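PDB 2II2: alpha-11 giardin from Giardia intestinalis, which binds calcium and, in its presence, probably acidic phospholipids as other annexins do, and may help in parasite attachment and in keeping the ventral-disk cytoskeleton intact. Local coordinates for residues A96-D99 with V100-A104; T105-E108 with R109-L112; L125-F128 with V129-P133; C142-A145 with I146-N149. All blocks are in the same frame, centred on the assembly; numbering follows the deposited sequence.

Contact 1 of 4, residues A96-D99 with V100-A104; sequences AIHD and VVLIA
Leu-102 N donates to His-98 O at 2.8 Å and Val-101 N to Ile-97 O at 2.9 Å, while Val-100 N makes a longer bond of 3.3 Å to Ala-96 O. These successive i to i+4 bonds run along helix 94-102, which lies in the interior of the all-helical annexin fold. The polar side chains find their partners on other helices. Asp-99 divides its carboxylate between two arginines, OD1 forming a salt bridge with Arg-220 and OD2 with Arg-258, and His-98 uses NE2 to bond Ala-138 O.

Outward from these bonds, His-98 and Leu-102 lie side by side and point the same way. Both hold CG opposite their own carbonyl carbon (chi1 -73° and -60°), which brings Leu-102 CD1 alongside His-98 CB at 3.7 Å and obliquely near the imidazole. One residue on, Ile-103 sets CB 3.4 Å from Asp-99 O. Val-101 has CG2 wedged between its backbone N and carbonyl carbon, 3.5 Å from Ile-97 O and 4.4 Å from Ile-97 CG2. Valine, isoleucine and leucine side chains suit these places because other helices close in on several flanks: Val-100 packs on Val-83 and Leu-262, and Leu-102 on Ala-145 and Ile-224.

With every touching residue buried, the chemistry is mostly apolar, broken by one carboxylate and one imidazole. Two arginines from separate helices would tend to keep Asp-99 ionised, so that the buried charge probably acts as an electrostatic tie between helix 94-102 and helices 216-230 and 249-263.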
loop_
_atom_site.group_PDB
_atom_site.type_symbol
_atom_site.label_atom_id
_atom_site.label_comp_id
_atom_site.label_asym_id
_atom_site.label_seq_id
_atom_site.Cartn_x
_atom_site.Cartn_y
_atom_site.Cartn_z
ATOM N N ALA A 96 -6.725 3.110 -0.042
ATOM C CA ALA A 96 -5.835 3.140 -1.201
ATOM C C ALA A 96 -4.966 4.406 -1.202
ATOM O O ALA A 96 -3.764 4.360 -1.500
ATOM C CB ALA A 96 -6.620 3.042 -2.496
ATOM N N ILE A 97 -5.565 5.563 -0.883
ATOM C CA ILE A 97 -4.767 6.796 -0.825
ATOM C C ILE A 97 -3.684 6.678 0.249
ATOM O O ILE A 97 -2.524 7.034 0.022
ATOM C CB ILE A 97 -5.663 8.045 -0.559
ATOM C CG1 ILE A 97 -6.749 8.179 -1.644
ATOM C CG2 ILE A 97 -4.789 9.282 -0.508
ATOM C CD1 ILE A 97 -7.898 9.113 -1.253
ATOM N N HIS A 98 -4.062 6.166 1.410
ATOM C CA HIS A 98 -3.127 5.993 2.498
ATOM C C HIS A 98 -1.969 5.093 2.117
ATOM O O HIS A 98 -0.804 5.384 2.408
ATOM C CB HIS A 98 -3.833 5.415 3.725
ATOM C CG HIS A 98 -4.718 6.389 4.418
ATOM N ND1 HIS A 98 -5.644 5.986 5.350
ATOM C CD2 HIS A 98 -4.841 7.733 4.308
ATOM C CE1 HIS A 98 -6.301 7.046 5.786
ATOM N NE2 HIS A 98 -5.813 8.123 5.189
ATOM N N ASP A 99 -2.278 3.969 1.475
ATOM C CA ASP A 99 -1.204 3.050 1.063
ATOM C C ASP A 99 -0.148 3.811 0.240
ATOM O O ASP A 99 1.077 3.655 0.407
ATOM C CB ASP A 99 -1.751 1.886 0.220
ATOM C CG ASP A 99 -2.591 0.907 1.016
ATOM O OD1 ASP A 99 -2.595 0.983 2.254
ATOM O OD2 ASP A 99 -3.272 0.038 0.419
ATOM N N VAL A 100 -0.626 4.632 -0.681
ATOM C CA VAL A 100 0.243 5.372 -1.560
ATOM C C VAL A 100 1.043 6.468 -0.877
ATOM O O VAL A 100 2.234 6.574 -1.140
ATOM C CB VAL A 100 -0.527 5.950 -2.760
ATOM C CG1 VAL A 100 0.324 6.948 -3.543
ATOM C CG2 VAL A 100 -0.992 4.812 -3.654
ATOM N N VAL A 101 0.386 7.307 -0.067
ATOM C CA VAL A 101 1.062 8.481 0.465
ATOM C C VAL A 101 1.715 8.260 1.813
ATOM O O VAL A 101 2.634 9.014 2.162
ATOM C CB VAL A 101 0.153 9.759 0.507
ATOM C CG1 VAL A 101 -0.445 10.024 -0.902
ATOM C CG2 VAL A 101 -0.935 9.693 1.568
ATOM N N LEU A 102 1.256 7.269 2.576
ATOM C CA LEU A 102 1.857 7.003 3.878
ATOM C C LEU A 102 3.091 6.112 3.772
ATOM O O LEU A 102 4.010 6.231 4.570
ATOM C CB LEU A 102 0.833 6.400 4.847
ATOM C CG LEU A 102 -0.413 7.259 5.149
ATOM C CD1 LEU A 102 -1.248 6.576 6.166
ATOM C CD2 LEU A 102 -0.053 8.664 5.636
ATOM N N ILE A 103 3.117 5.224 2.799
ATOM C CA ILE A 103 4.236 4.310 2.648
ATOM C C ILE A 103 5.135 4.839 1.539
ATOM O O ILE A 103 5.156 4.329 0.408
ATOM C CB ILE A 103 3.767 2.857 2.410
ATOM C CG1 ILE A 103 2.728 2.471 3.487
ATOM C CG2 ILE A 103 4.951 1.915 2.476
ATOM C CD1 ILE A 103 2.200 1.072 3.320
ATOM N N ALA A 104 5.866 5.900 1.882
ATOM C CA ALA A 104 6.570 6.680 0.865
ATOM C C ALA A 104 7.644 7.519 1.501
ATOM O O ALA A 104 7.388 8.213 2.489
ATOM C CB ALA A 104 5.603 7.584 0.114
#

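Contact 2 of 4, residues T105-E108 with R109-L112; sequences TPDE and RLKL
Asp-107 and Lys-111 reach across one helical turn in a salt bridge, Lys-111 NZ meeting the syn lone pair of Asp-107 OD2 at 2.9 Å. The lysine chain climbs alongside Asp-107, its CG 3.3 Å from Asp-107 O, before a bend at its last torsion (chi4 54°) turns the ammonium in to the carboxylate.

The start of the helix is satisfied reciprocally. Thr-105 OG1 accepts from Glu-108 N at 3.0 Å, and Thr-105 N gives its hydrogen back to Glu-108 OE1 at 2.9 Å, on the anti side and 28° out of the carboxylate plane. Pro-106 suits the first helical position, where no backbone N-H is needed; its carbonyl oxygen accepts twice, from Leu-110 N at 2.9 Å and from a water at 2.6 Å. The N-H groups of Arg-109, Lys-111 and Leu-112 are taken by the carbonyls of Thr-105, Asp-107 and Glu-108. That water lies in the guanidinium plane at its edge and takes the N-H of Arg-109 NE at 3.0 Å. Beyond this turn, Arg-109 NH2 bonds Asn-149 OD1, and NH1 the carbonyls of Ala-145 and Glu-148.

Threonine as N-cap and glutamate three residues on form a classic capping box, here opening helix 106-120 of the annexin fold.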
loop_
_atom_site.group_PDB
_atom_site.type_symbol
_atom_site.label_atom_id
_atom_site.label_comp_id
_atom_site.label_asym_id
_atom_site.label_seq_id
_atom_site.Cartn_x
_atom_site.Cartn_y
_atom_site.Cartn_z
ATOM N N THR A 105 8.843 7.434 0.938
ATOM C CA THR A 105 9.930 8.313 1.324
ATOM C C THR A 105 9.658 9.732 0.799
ATOM O O THR A 105 8.813 9.917 -0.079
ATOM C CB THR A 105 11.244 7.852 0.693
ATOM O OG1 THR A 105 11.107 7.933 -0.727
ATOM C CG2 THR A 105 11.605 6.418 1.089
ATOM N N PRO A 106 10.365 10.744 1.322
ATOM C CA PRO A 106 10.200 12.064 0.699
ATOM C C PRO A 106 10.437 12.079 -0.810
ATOM O O PRO A 106 9.730 12.774 -1.528
ATOM C CB PRO A 106 11.245 12.921 1.416
ATOM C CG PRO A 106 11.416 12.255 2.761
ATOM C CD PRO A 106 11.297 10.784 2.465
ATOM N N ASP A 107 11.421 11.327 -1.290
ATOM C CA ASP A 107 11.686 11.294 -2.732
ATOM C C ASP A 107 10.556 10.613 -3.496
ATOM O O ASP A 107 10.220 11.035 -4.598
ATOM C CB ASP A 107 13.018 10.639 -3.084
ATOM C CG ASP A 107 13.413 10.904 -4.534
ATOM O OD1 ASP A 107 13.545 12.094 -4.900
ATOM O OD2 ASP A 107 13.533 9.929 -5.311
ATOM N N GLU A 108 9.970 9.545 -2.929
ATOM C CA GLU A 108 8.846 8.881 -3.584
ATOM C C GLU A 108 7.664 9.828 -3.634
ATOM O O GLU A 108 6.922 9.858 -4.601
ATOM C CB GLU A 108 8.455 7.588 -2.873
ATOM C CG GLU A 108 9.439 6.452 -3.147
ATOM C CD GLU A 108 9.255 5.237 -2.242
ATOM O OE1 GLU A 108 8.733 5.359 -1.120
ATOM O OE2 GLU A 108 9.702 4.141 -2.639
ATOM N N ARG A 109 7.495 10.609 -2.570
ATOM C CA ARG A 109 6.438 11.606 -2.524
ATOM C C ARG A 109 6.628 12.663 -3.615
ATOM O O ARG A 109 5.680 13.036 -4.286
ATOM C CB ARG A 109 6.412 12.257 -1.135
ATOM C CG ARG A 109 5.605 13.529 -1.002
ATOM C CD ARG A 109 5.539 14.021 0.428
ATOM N NE ARG A 109 6.789 14.649 0.857
ATOM C CZ ARG A 109 6.973 15.185 2.060
ATOM N NH1 ARG A 109 5.975 15.182 2.960
ATOM N NH2 ARG A 109 8.153 15.739 2.356
ATOM N N LEU A 110 7.849 13.166 -3.755
ATOM C CA LEU A 110 8.148 14.142 -4.795
ATOM C C LEU A 110 7.933 13.579 -6.210
ATOM O O LEU A 110 7.309 14.224 -7.062
ATOM C CB LEU A 110 9.580 14.646 -4.629
ATOM C CG LEU A 110 10.036 15.632 -5.705
ATOM C CD1 LEU A 110 9.228 16.926 -5.699
ATOM C CD2 LEU A 110 11.514 15.872 -5.573
ATOM N N LYS A 111 8.409 12.365 -6.445
ATOM C CA LYS A 111 8.232 11.752 -7.753
ATOM C C LYS A 111 6.754 11.499 -8.048
ATOM O O LYS A 111 6.318 11.658 -9.183
ATOM C CB LYS A 111 9.034 10.460 -7.844
ATOM C CG LYS A 111 10.526 10.700 -7.908
ATOM C CD LYS A 111 11.291 9.420 -8.079
ATOM C CE LYS A 111 12.622 9.680 -8.770
ATOM N NZ LYS A 111 13.411 10.723 -8.059
ATOM N N LEU A 112 5.978 11.087 -7.046
ATOM C CA LEU A 112 4.543 10.913 -7.237
ATOM C C LEU A 112 3.908 12.248 -7.603
ATOM O O LEU A 112 3.129 12.321 -8.532
ATOM C CB LEU A 112 3.875 10.341 -5.978
ATOM C CG LEU A 112 2.345 10.335 -5.969
ATOM C CD1 LEU A 112 1.790 9.388 -7.051
ATOM C CD2 LEU A 112 1.797 9.941 -4.607
HETATM O O HOH W 1 9.127 15.271 -0.882
#

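Contact 3 of 4, residues L125-F128 with V129-P133; sequences LQDF and VDQIP
Phe-128 and Ile-132 are brought together by matching first torsions: each holds CG or CG1 opposite its own carbonyl carbon (chi1 -76° and -56°), and the extended second torsion of Ile-132 (chi2 176°) carries its CD1 out over the ring. The two side chains lie side by side and point the same way. They sit where helix 124-131 of the annexin fold ends, Ile-132 being the first residue to leave helical backbone angles. Its CD1 stands over one face of the phenyl ring, displaced toward the rim, in a CH-pi contact 4.0 Å from the centroid. An aromatic and a branched aliphatic residue fit this buried side, where Ile-97 of helix 94-102, Met-88 of helix 76-89 and Ile-146 of helix 137-147 also pack against Phe-128.

The last backbone bonds are bent. Gln-131 N reaches Asp-127 O at 2.9 Å and, weakly, Phe-128 O as well; Phe-128 O also accepts from Ile-132 N at 2.8 Å.

Away from the ring, on the polar surface of the helix, water mediates between side chains that do not bond directly. Gln-126 and Asp-130 have their amide and carboxylate planes nearly perpendicular, and one water takes the hydrogen of Gln-126 NE2 and donates to Asp-130 OD2. Asp-127 is held by Tyr-116 OH at OD2 and by Asn-122 ND2 at OD1. Its OD1 also lies 5.1 Å from Asp-130 OD2, a spacing of like charges probably eased by a second water that donates to both, at 2.7 Å each. A third water accepts from Gln-131 NE2 at 2.7 Å and donates to Asp-127 OD1 at 2.9 Å.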
loop_
_atom_site.group_PDB
_atom_site.type_symbol
_atom_site.label_atom_id
_atom_site.label_comp_id
_atom_site.label_asym_id
_atom_site.label_seq_id
_atom_site.Cartn_x
_atom_site.Cartn_y
_atom_site.Cartn_z
ATOM N N LEU A 125 -1.646 17.948 -4.336
ATOM C CA LEU A 125 -2.112 18.655 -3.141
ATOM C C LEU A 125 -3.374 19.460 -3.424
ATOM O O LEU A 125 -4.270 19.494 -2.595
ATOM C CB LEU A 125 -1.020 19.559 -2.558
ATOM C CG LEU A 125 -1.385 20.337 -1.288
ATOM C CD1 LEU A 125 -1.848 19.446 -0.153
ATOM C CD2 LEU A 125 -0.191 21.198 -0.857
ATOM N N GLN A 126 -3.462 20.077 -4.600
ATOM C CA GLN A 126 -4.658 20.864 -4.935
ATOM C C GLN A 126 -5.908 19.977 -5.091
ATOM O O GLN A 126 -7.008 20.324 -4.644
ATOM C CB GLN A 126 -4.404 21.715 -6.177
ATOM C CG GLN A 126 -5.410 22.837 -6.387
ATOM C CD GLN A 126 -5.516 23.801 -5.214
ATOM O OE1 GLN A 126 -4.571 24.006 -4.450
ATOM N NE2 GLN A 126 -6.674 24.414 -5.080
ATOM N N ASP A 127 -5.705 18.800 -5.680
ATOM C CA ASP A 127 -6.804 17.850 -5.743
ATOM C C ASP A 127 -7.209 17.371 -4.353
ATOM O O ASP A 127 -8.402 17.180 -4.100
ATOM C CB ASP A 127 -6.450 16.670 -6.657
ATOM C CG ASP A 127 -6.620 16.990 -8.153
ATOM O OD1 ASP A 127 -7.091 18.093 -8.496
ATOM O OD2 ASP A 127 -6.227 16.143 -8.982
ATOM N N PHE A 128 -6.246 17.175 -3.448
ATOM C CA PHE A 128 -6.590 16.893 -2.048
ATOM C C PHE A 128 -7.381 18.041 -1.416
ATOM O O PHE A 128 -8.401 17.802 -0.757
ATOM C CB PHE A 128 -5.343 16.597 -1.213
ATOM C CG PHE A 128 -4.761 15.209 -1.427
ATOM C CD1 PHE A 128 -5.169 14.360 -2.461
ATOM C CD2 PHE A 128 -3.733 14.781 -0.584
ATOM C CE1 PHE A 128 -4.590 13.107 -2.612
ATOM C CE2 PHE A 128 -3.158 13.537 -0.728
ATOM C CZ PHE A 128 -3.568 12.711 -1.732
ATOM N N VAL A 129 -6.940 19.281 -1.630
ATOM C CA VAL A 129 -7.648 20.446 -1.105
ATOM C C VAL A 129 -9.084 20.482 -1.630
ATOM O O VAL A 129 -10.011 20.712 -0.865
ATOM C CB VAL A 129 -6.903 21.770 -1.432
ATOM C CG1 VAL A 129 -7.797 22.997 -1.147
ATOM C CG2 VAL A 129 -5.574 21.855 -0.659
ATOM N N ASP A 130 -9.260 20.249 -2.929
ATOM C CA ASP A 130 -10.589 20.353 -3.525
ATOM C C ASP A 130 -11.510 19.170 -3.190
ATOM O O ASP A 130 -12.732 19.344 -3.117
ATOM C CB ASP A 130 -10.494 20.492 -5.043
ATOM C CG ASP A 130 -10.274 21.917 -5.485
ATOM O OD1 ASP A 130 -10.972 22.816 -4.961
ATOM O OD2 ASP A 130 -9.418 22.125 -6.370
ATOM N N GLN A 131 -10.931 17.983 -2.984
ATOM C CA GLN A 131 -11.733 16.760 -2.962
ATOM C C GLN A 131 -11.748 16.012 -1.624
ATOM O O GLN A 131 -12.488 15.042 -1.489
ATOM C CB GLN A 131 -11.298 15.798 -4.077
ATOM C CG GLN A 131 -11.477 16.341 -5.482
ATOM C CD GLN A 131 -11.050 15.359 -6.555
ATOM O OE1 GLN A 131 -11.283 14.168 -6.439
ATOM N NE2 GLN A 131 -10.427 15.869 -7.611
ATOM N N ILE A 132 -10.890 16.421 -0.684
ATOM C CA ILE A 132 -10.791 15.775 0.626
ATOM C C ILE A 132 -10.955 16.807 1.732
ATOM O O ILE A 132 -9.971 17.403 2.169
ATOM C CB ILE A 132 -9.416 15.033 0.810
ATOM C CG1 ILE A 132 -9.207 14.023 -0.322
ATOM C CG2 ILE A 132 -9.402 14.310 2.148
ATOM C CD1 ILE A 132 -7.832 13.321 -0.275
ATOM N N PRO A 133 -12.204 17.014 2.180
ATOM C CA PRO A 133 -12.429 17.924 3.314
ATOM C C PRO A 133 -11.656 17.439 4.528
ATOM O O PRO A 133 -11.475 16.222 4.719
ATOM C CB PRO A 133 -13.934 17.812 3.559
ATOM C CG PRO A 133 -14.483 17.430 2.224
ATOM C CD PRO A 133 -13.467 16.482 1.658
HETATM O O HOH W 2 -8.593 24.518 -7.103
HETATM O O HOH W 3 -8.064 20.536 -8.133
HETATM O O HOH W 4 -9.937 18.352 -8.577
#

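Contact 4 of 4, residues C142-A145 with I146-N149; sequences CHLA and IREN
Arg-147 turns one face of its guanidinium to Leu-144, whose CD2 sits 3.4 Å above the plane, offset toward the rim and 3.6 Å from CZ. A bend at chi3 (38°) folds the arginine back across the leucine. His-143 CB approaches the same group obliquely, 4.0 Å from NH1. The imidazole itself is joined to the guanidinium through a water, 2.7 Å from His-143 ND1 and a weak 2.9 Å from Arg-147 NH1, while His-143 NE2 bonds Ile-132 O.

Here helix 137-147 of the annexin fold runs out, and its hydrogen bonding becomes irregular. Glu-148 N makes a sound bond of 2.9 Å to Leu-144 O, but Arg-147 N is shared weakly between His-143 O and Leu-144 O, and Ile-146 N reaches only weakly to His-143 O. Cys-142 O is left buried with no partner; Ile-146 CG1 lies 3.7 Å from it.

Leucine suits its position by serving two neighbours: CD2 also meets Glu-148 CG at 4.0 Å, and the side chain packs on Val-179 and Arg-180 of helix 175-184. Glu-148 bends at chi2 and places OE2 in a salt bridge with Arg-180.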
loop_
_atom_site.group_PDB
_atom_site.type_symbol
_atom_site.label_atom_id
_atom_site.label_comp_id
_atom_site.label_asym_id
_atom_site.label_seq_id
_atom_site.Cartn_x
_atom_site.Cartn_y
_atom_site.Cartn_z
ATOM N N CYS A 142 -4.027 12.230 4.752
ATOM C CA CYS A 142 -3.793 12.468 3.324
ATOM C C CYS A 142 -3.039 13.778 3.104
ATOM O O CYS A 142 -2.001 13.833 2.417
ATOM C CB CYS A 142 -5.082 12.488 2.520
ATOM S SG CYS A 142 -5.924 10.886 2.479
ATOM N N HIS A 143 -3.569 14.849 3.686
ATOM C CA HIS A 143 -2.995 16.174 3.471
ATOM C C HIS A 143 -1.611 16.314 4.106
ATOM O O HIS A 143 -0.663 16.822 3.494
ATOM C CB HIS A 143 -3.904 17.255 4.058
ATOM C CG HIS A 143 -5.146 17.510 3.267
ATOM N ND1 HIS A 143 -5.343 18.683 2.570
ATOM C CD2 HIS A 143 -6.270 16.770 3.095
ATOM C CE1 HIS A 143 -6.545 18.655 2.013
ATOM N NE2 HIS A 143 -7.131 17.509 2.318
ATOM N N LEU A 144 -1.499 15.923 5.372
ATOM C CA LEU A 144 -0.239 16.154 6.078
ATOM C C LEU A 144 0.883 15.260 5.558
ATOM O O LEU A 144 2.042 15.670 5.538
ATOM C CB LEU A 144 -0.374 16.061 7.605
ATOM C CG LEU A 144 -1.321 17.091 8.232
ATOM C CD1 LEU A 144 -1.327 16.945 9.756
ATOM C CD2 LEU A 144 -1.020 18.523 7.813
ATOM N N ALA A 145 0.546 14.061 5.088
ATOM C CA ALA A 145 1.555 13.182 4.506
ATOM C C ALA A 145 2.308 13.860 3.367
ATOM O O ALA A 145 3.515 13.672 3.208
ATOM C CB ALA A 145 0.920 11.881 3.988
ATOM N N ILE A 146 1.595 14.623 2.552
ATOM C CA ILE A 146 2.239 15.248 1.415
ATOM C C ILE A 146 2.778 16.657 1.708
ATOM O O ILE A 146 3.641 17.136 0.991
ATOM C CB ILE A 146 1.401 15.124 0.109
ATOM C CG1 ILE A 146 0.111 15.936 0.194
ATOM C CG2 ILE A 146 1.160 13.612 -0.273
ATOM C CD1 ILE A 146 -0.597 16.082 -1.186
ATOM N N ARG A 147 2.306 17.300 2.779
ATOM C CA ARG A 147 2.727 18.663 3.127
ATOM C C ARG A 147 3.897 18.726 4.089
ATOM O O ARG A 147 4.704 19.647 3.994
ATOM C CB ARG A 147 1.558 19.426 3.737
ATOM C CG ARG A 147 0.528 19.918 2.738
ATOM C CD ARG A 147 -0.740 20.409 3.418
ATOM N NE ARG A 147 -0.517 21.131 4.673
ATOM C CZ ARG A 147 -1.441 21.299 5.623
ATOM N NH1 ARG A 147 -2.673 20.797 5.481
ATOM N NH2 ARG A 147 -1.136 21.964 6.732
ATOM N N GLU A 148 3.967 17.789 5.035
ATOM C CA GLU A 148 4.844 17.961 6.188
ATOM C C GLU A 148 6.077 17.086 6.137
ATOM O O GLU A 148 6.024 15.937 5.687
ATOM C CB GLU A 148 4.074 17.642 7.471
ATOM C CG GLU A 148 2.930 18.597 7.766
ATOM C CD GLU A 148 3.422 19.923 8.301
ATOM O OE1 GLU A 148 4.593 19.985 8.731
ATOM O OE2 GLU A 148 2.636 20.890 8.306
ATOM N N ASN A 149 7.156 17.626 6.698
ATOM C CA ASN A 149 8.422 16.930 6.791
ATOM C C ASN A 149 8.654 16.446 8.212
ATOM O O ASN A 149 7.949 16.858 9.153
ATOM C CB ASN A 149 9.579 17.839 6.361
ATOM C CG ASN A 149 9.408 18.390 4.964
ATOM O OD1 ASN A 149 8.904 17.714 4.078
ATOM N ND2 ASN A 149 9.852 19.632 4.760
HETATM O O HOH W 5 -3.991 21.041 2.955
#

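How the contacts relate
The four contacts follow one another along the chain, and contacts 2, 3 and 4 all touch contact 1. Contact 1 meets contact 4 at several points, among them Ile-97 CG2 3.6 Å from Cys-142 SG and Leu-102 CD2 3.7 Å from Ala-145 CB. It meets contact 3 where Ile-97 CG2 lies 3.8 Å from Phe-128 CZ, and contact 2 where Val-100 CG1 lies 3.5 Å from Leu-112 CD2. Between contacts 3 and 4, Ile-132 O is 2.8 Å from His-143 NE2. Contacts 2 and 3 do not touch, their nearest atoms being about 7 Å apart. All four lie away from the calcium site at Ile-60 and Glu-66, known from a calcium-bound structure of the protein and holding no ion here.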